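Local coordinates for protein beta-xylosidase (Uncultured organism, PDB 4MLG) that probably hydrolyses xylo-oligosaccharides, releasing xylose from their non-reducing ends, as a family 43 beta-xylosidase with a five-bladed beta-propeller fold, at residues M149-R161 / T217-Y229. Numbering follows the deposited sequence.
Sequences MYFGGLWGGQLQR and TKRRFFEASWMHY
Phe222 sets one face of its ring against Leu154 and its edge against Trp155. Leu154 CB lies over that face, 3.9 Å from the centroid of the Phe222 ring, a CH-pi contact. The far rim, CE1 and CZ, points into the face of Trp155: an edge-to-face pair with centroids of the Phe222 ring and the Trp155 six-membered ring 5.0 Å apart and planes at 85°. With CG anti to the backbone N (chi1 -170°), Phe222 sends its ring to these neighbours. Phe222 O accepts the hydrogen bond of Leu154 N (2.8 Å). An alanine in place of Phe222 is likely to leave the Trp155 face without its aromatic partner and Leu154 CB without the ring beneath it. Gln160 NE2 donates a hydrogen bond to Trp155 O (2.7 Å), in the carbonyl plane and on a lone pair. In this beta-propeller, strands 147-151 and 223-230 belong to neighbouring blades; the contact joins them near the central channel, where Asp85 and His274 hold a calcium ion. Phe221 turns its ring edge to Gly152, CZ 3.7 Å from Gly152 O. Farther along, Met227, bent at chi2 and chi3, curls its CE methyl over a face of the Tyr150 ring, 3.5 Å from Tyr150 CZ, while Tyr150 OH hydrogen-bonds Pro254 O. Trp140 packs against both Tyr150 and Met227.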
# COMPACT_ATOMS: atom_id res chain seq x y z
N MET A 149 -14.49 -7.36 11.07
CA MET A 149 -13.30 -6.65 11.53
C MET A 149 -13.61 -5.17 11.74
O MET A 149 -14.17 -4.51 10.86
CB MET A 149 -12.14 -6.79 10.54
CG MET A 149 -10.96 -5.87 10.85
SD MET A 149 -9.65 -5.84 9.61
CE MET A 149 -8.91 -7.45 9.86
N TYR A 150 -13.23 -4.65 12.90
CA TYR A 150 -13.34 -3.22 13.17
C TYR A 150 -11.94 -2.65 13.33
O TYR A 150 -11.18 -3.08 14.19
CB TYR A 150 -14.16 -2.97 14.43
CG TYR A 150 -15.57 -3.53 14.35
CD1 TYR A 150 -16.62 -2.74 13.90
CD2 TYR A 150 -15.84 -4.84 14.72
CE1 TYR A 150 -17.90 -3.25 13.82
CE2 TYR A 150 -17.11 -5.35 14.64
CZ TYR A 150 -18.14 -4.55 14.19
OH TYR A 150 -19.42 -5.07 14.11
N PHE A 151 -11.59 -1.69 12.48
CA PHE A 151 -10.26 -1.10 12.52
C PHE A 151 -10.29 0.41 12.34
O PHE A 151 -11.35 0.99 12.10
CB PHE A 151 -9.35 -1.74 11.47
CG PHE A 151 -9.75 -1.46 10.05
CD1 PHE A 151 -9.18 -0.40 9.35
CD2 PHE A 151 -10.69 -2.24 9.41
CE1 PHE A 151 -9.55 -0.14 8.05
CE2 PHE A 151 -11.06 -1.98 8.11
CZ PHE A 151 -10.49 -0.93 7.42
N GLY A 152 -9.12 1.03 12.45
CA GLY A 152 -9.00 2.47 12.33
C GLY A 152 -8.19 3.07 13.47
O GLY A 152 -8.14 2.51 14.57
N GLY A 153 -7.55 4.20 13.21
CA GLY A 153 -6.76 4.89 14.21
C GLY A 153 -6.23 6.22 13.71
O GLY A 153 -5.58 6.27 12.67
N LEU A 154 -6.50 7.29 14.44
CA LEU A 154 -6.08 8.63 14.03
C LEU A 154 -4.57 8.85 14.11
O LEU A 154 -3.86 8.10 14.77
CB LEU A 154 -6.79 9.70 14.86
CG LEU A 154 -8.28 9.90 14.59
CD1 LEU A 154 -8.82 11.09 15.38
CD2 LEU A 154 -8.53 10.08 13.10
N TRP A 155 -4.12 9.89 13.41
CA TRP A 155 -2.73 10.36 13.48
C TRP A 155 -1.71 9.31 13.03
O TRP A 155 -1.50 9.13 11.83
CB TRP A 155 -2.41 10.86 14.90
CG TRP A 155 -3.28 12.00 15.34
CD1 TRP A 155 -4.27 12.62 14.62
CD2 TRP A 155 -3.25 12.66 16.62
NE1 TRP A 155 -4.85 13.62 15.37
CE2 TRP A 155 -4.24 13.67 16.59
CE3 TRP A 155 -2.47 12.51 17.77
CZ2 TRP A 155 -4.48 14.51 17.68
CZ3 TRP A 155 -2.71 13.34 18.85
CH2 TRP A 155 -3.70 14.33 18.80
N GLY A 156 -1.08 8.64 13.98
CA GLY A 156 -0.08 7.63 13.68
C GLY A 156 -0.68 6.42 12.98
O GLY A 156 0.04 5.65 12.34
N GLY A 157 -1.99 6.26 13.11
CA GLY A 157 -2.69 5.14 12.51
C GLY A 157 -3.03 5.35 11.05
O GLY A 157 -3.56 4.45 10.40
N GLN A 158 -2.73 6.54 10.54
CA GLN A 158 -2.87 6.86 9.12
C GLN A 158 -4.30 6.78 8.59
O GLN A 158 -4.50 6.74 7.37
CB GLN A 158 -1.95 5.96 8.28
CG GLN A 158 -0.48 6.01 8.68
CD GLN A 158 0.35 4.95 7.99
OE1 GLN A 158 -0.19 4.08 7.30
NE2 GLN A 158 1.66 5.01 8.17
N LEU A 159 -5.28 6.78 9.48
CA LEU A 159 -6.68 6.69 9.08
C LEU A 159 -7.12 7.93 8.30
O LEU A 159 -8.01 7.85 7.45
CB LEU A 159 -7.58 6.49 10.30
CG LEU A 159 -9.08 6.28 10.07
CD1 LEU A 159 -9.34 5.00 9.30
CD2 LEU A 159 -9.82 6.27 11.40
N GLN A 160 -6.48 9.06 8.58
CA GLN A 160 -6.83 10.32 7.92
C GLN A 160 -6.29 10.39 6.49
O GLN A 160 -6.68 11.27 5.72
CB GLN A 160 -6.36 11.53 8.74
CG GLN A 160 -4.86 11.62 8.93
CD GLN A 160 -4.34 10.69 10.02
OE1 GLN A 160 -5.13 10.05 10.72
NE2 GLN A 160 -3.03 10.61 10.15
N ARG A 161 -5.40 9.48 6.14
CA ARG A 161 -4.85 9.43 4.79
C ARG A 161 -5.86 8.87 3.80
O ARG A 161 -5.66 8.97 2.58
CB ARG A 161 -3.57 8.59 4.76
CG ARG A 161 -2.41 9.15 5.56
CD ARG A 161 -1.19 8.24 5.45
NE ARG A 161 -0.02 8.79 6.11
CZ ARG A 161 1.17 8.18 6.15
NH1 ARG A 161 1.33 7.01 5.55
NH2 ARG A 161 2.19 8.75 6.77
N THR A 217 -13.57 16.04 20.94
CA THR A 217 -12.48 15.10 21.17
C THR A 217 -12.66 14.22 22.41
O THR A 217 -11.86 13.32 22.66
CB THR A 217 -11.12 15.82 21.27
OG1 THR A 217 -11.13 16.72 22.38
CG2 THR A 217 -10.83 16.60 19.99
N LYS A 218 -13.72 14.48 23.17
CA LYS A 218 -13.99 13.68 24.36
C LYS A 218 -14.91 12.50 24.05
O LYS A 218 -15.10 11.61 24.89
CB LYS A 218 -14.58 14.55 25.48
CG LYS A 218 -13.54 15.04 26.48
CD LYS A 218 -14.10 16.08 27.43
CE LYS A 218 -14.05 17.47 26.82
NZ LYS A 218 -14.40 18.52 27.82
N ARG A 219 -15.46 12.48 22.85
CA ARG A 219 -16.38 11.42 22.43
C ARG A 219 -15.99 10.87 21.06
O ARG A 219 -16.30 9.72 20.75
CB ARG A 219 -17.82 11.95 22.40
CG ARG A 219 -18.33 12.44 23.75
CD ARG A 219 -19.35 13.55 23.58
NE ARG A 219 -20.66 13.05 23.19
CZ ARG A 219 -21.63 13.82 22.70
NH1 ARG A 219 -21.43 15.12 22.54
NH2 ARG A 219 -22.80 13.29 22.38
N ARG A 220 -15.32 11.69 20.26
CA ARG A 220 -14.88 11.31 18.92
C ARG A 220 -13.96 10.09 18.93
O ARG A 220 -13.12 9.95 19.82
CB ARG A 220 -14.18 12.50 18.25
CG ARG A 220 -13.21 12.14 17.14
CD ARG A 220 -11.84 12.73 17.41
NE ARG A 220 -11.27 12.23 18.65
CZ ARG A 220 -10.09 12.60 19.14
NH1 ARG A 220 -9.34 13.47 18.47
NH2 ARG A 220 -9.65 12.09 20.28
N PHE A 221 -14.12 9.21 17.95
CA PHE A 221 -13.28 8.03 17.83
C PHE A 221 -11.83 8.40 17.52
O PHE A 221 -11.56 9.25 16.68
CB PHE A 221 -13.81 7.09 16.75
CG PHE A 221 -12.94 5.89 16.51
CD1 PHE A 221 -13.02 4.78 17.34
CD2 PHE A 221 -12.04 5.87 15.45
CE1 PHE A 221 -12.22 3.67 17.12
CE2 PHE A 221 -11.24 4.76 15.23
CZ PHE A 221 -11.32 3.67 16.07
N PHE A 222 -10.90 7.74 18.21
CA PHE A 222 -9.47 7.93 17.96
C PHE A 222 -8.83 6.60 17.55
O PHE A 222 -8.22 6.51 16.49
CB PHE A 222 -8.77 8.51 19.18
CG PHE A 222 -7.35 8.96 18.92
CD1 PHE A 222 -7.08 10.25 18.51
CD2 PHE A 222 -6.29 8.08 19.09
CE1 PHE A 222 -5.78 10.66 18.27
CE2 PHE A 222 -4.99 8.48 18.85
CZ PHE A 222 -4.73 9.77 18.44
N GLU A 223 -8.98 5.59 18.40
CA GLU A 223 -8.39 4.27 18.15
C GLU A 223 -8.96 3.22 19.10
O GLU A 223 -9.92 3.48 19.82
CB GLU A 223 -6.87 4.32 18.30
CG GLU A 223 -6.41 4.59 19.72
CD GLU A 223 -4.90 4.53 19.87
OE1 GLU A 223 -4.20 4.54 18.84
OE2 GLU A 223 -4.42 4.48 21.02
N ALA A 224 -8.35 2.03 19.07
CA ALA A 224 -8.70 0.93 19.97
C ALA A 224 -10.15 0.45 19.85
O ALA A 224 -10.88 0.41 20.84
CB ALA A 224 -8.39 1.30 21.42
N SER A 225 -10.55 0.08 18.64
CA SER A 225 -11.90 -0.45 18.41
C SER A 225 -12.11 -1.77 19.14
O SER A 225 -11.23 -2.63 19.15
CB SER A 225 -12.16 -0.64 16.92
OG SER A 225 -12.31 0.60 16.26
N TRP A 226 -13.28 -1.93 19.75
CA TRP A 226 -13.66 -3.19 20.37
C TRP A 226 -15.18 -3.37 20.37
O TRP A 226 -15.92 -2.40 20.51
CB TRP A 226 -13.12 -3.30 21.80
CG TRP A 226 -13.34 -4.65 22.41
CD1 TRP A 226 -14.37 -5.03 23.22
CD2 TRP A 226 -12.51 -5.81 22.25
NE1 TRP A 226 -14.23 -6.35 23.58
CE2 TRP A 226 -13.10 -6.85 23.00
CE3 TRP A 226 -11.33 -6.07 21.55
CZ2 TRP A 226 -12.55 -8.13 23.06
CZ3 TRP A 226 -10.78 -7.33 21.62
CH2 TRP A 226 -11.39 -8.35 22.37
N MET A 227 -15.63 -4.61 20.21
CA MET A 227 -17.05 -4.91 20.11
C MET A 227 -17.40 -6.14 20.94
O MET A 227 -16.76 -7.18 20.83
CB MET A 227 -17.44 -5.16 18.65
CG MET A 227 -18.91 -5.49 18.45
SD MET A 227 -19.97 -4.04 18.56
CE MET A 227 -19.39 -3.09 17.16
N HIS A 228 -18.43 -6.01 21.78
CA HIS A 228 -18.94 -7.16 22.52
C HIS A 228 -20.46 -7.14 22.63
O HIS A 228 -21.11 -6.18 22.20
CB HIS A 228 -18.28 -7.29 23.90
CG HIS A 228 -18.81 -6.33 24.92
ND1 HIS A 228 -18.20 -5.12 25.19
CD2 HIS A 228 -19.88 -6.40 25.75
CE1 HIS A 228 -18.87 -4.49 26.14
NE2 HIS A 228 -19.89 -5.25 26.49
N TYR A 229 -21.03 -8.19 23.20
CA TYR A 229 -22.47 -8.38 23.20
C TYR A 229 -22.98 -8.75 24.59
O TYR A 229 -22.54 -9.75 25.17
CB TYR A 229 -22.84 -9.47 22.20
CG TYR A 229 -24.31 -9.54 21.84
CD1 TYR A 229 -24.88 -8.62 20.97
CD2 TYR A 229 -25.12 -10.55 22.35
CE1 TYR A 229 -26.22 -8.69 20.63
CE2 TYR A 229 -26.46 -10.63 22.02
CZ TYR A 229 -27.00 -9.70 21.16
OH TYR A 229 -28.33 -9.77 20.82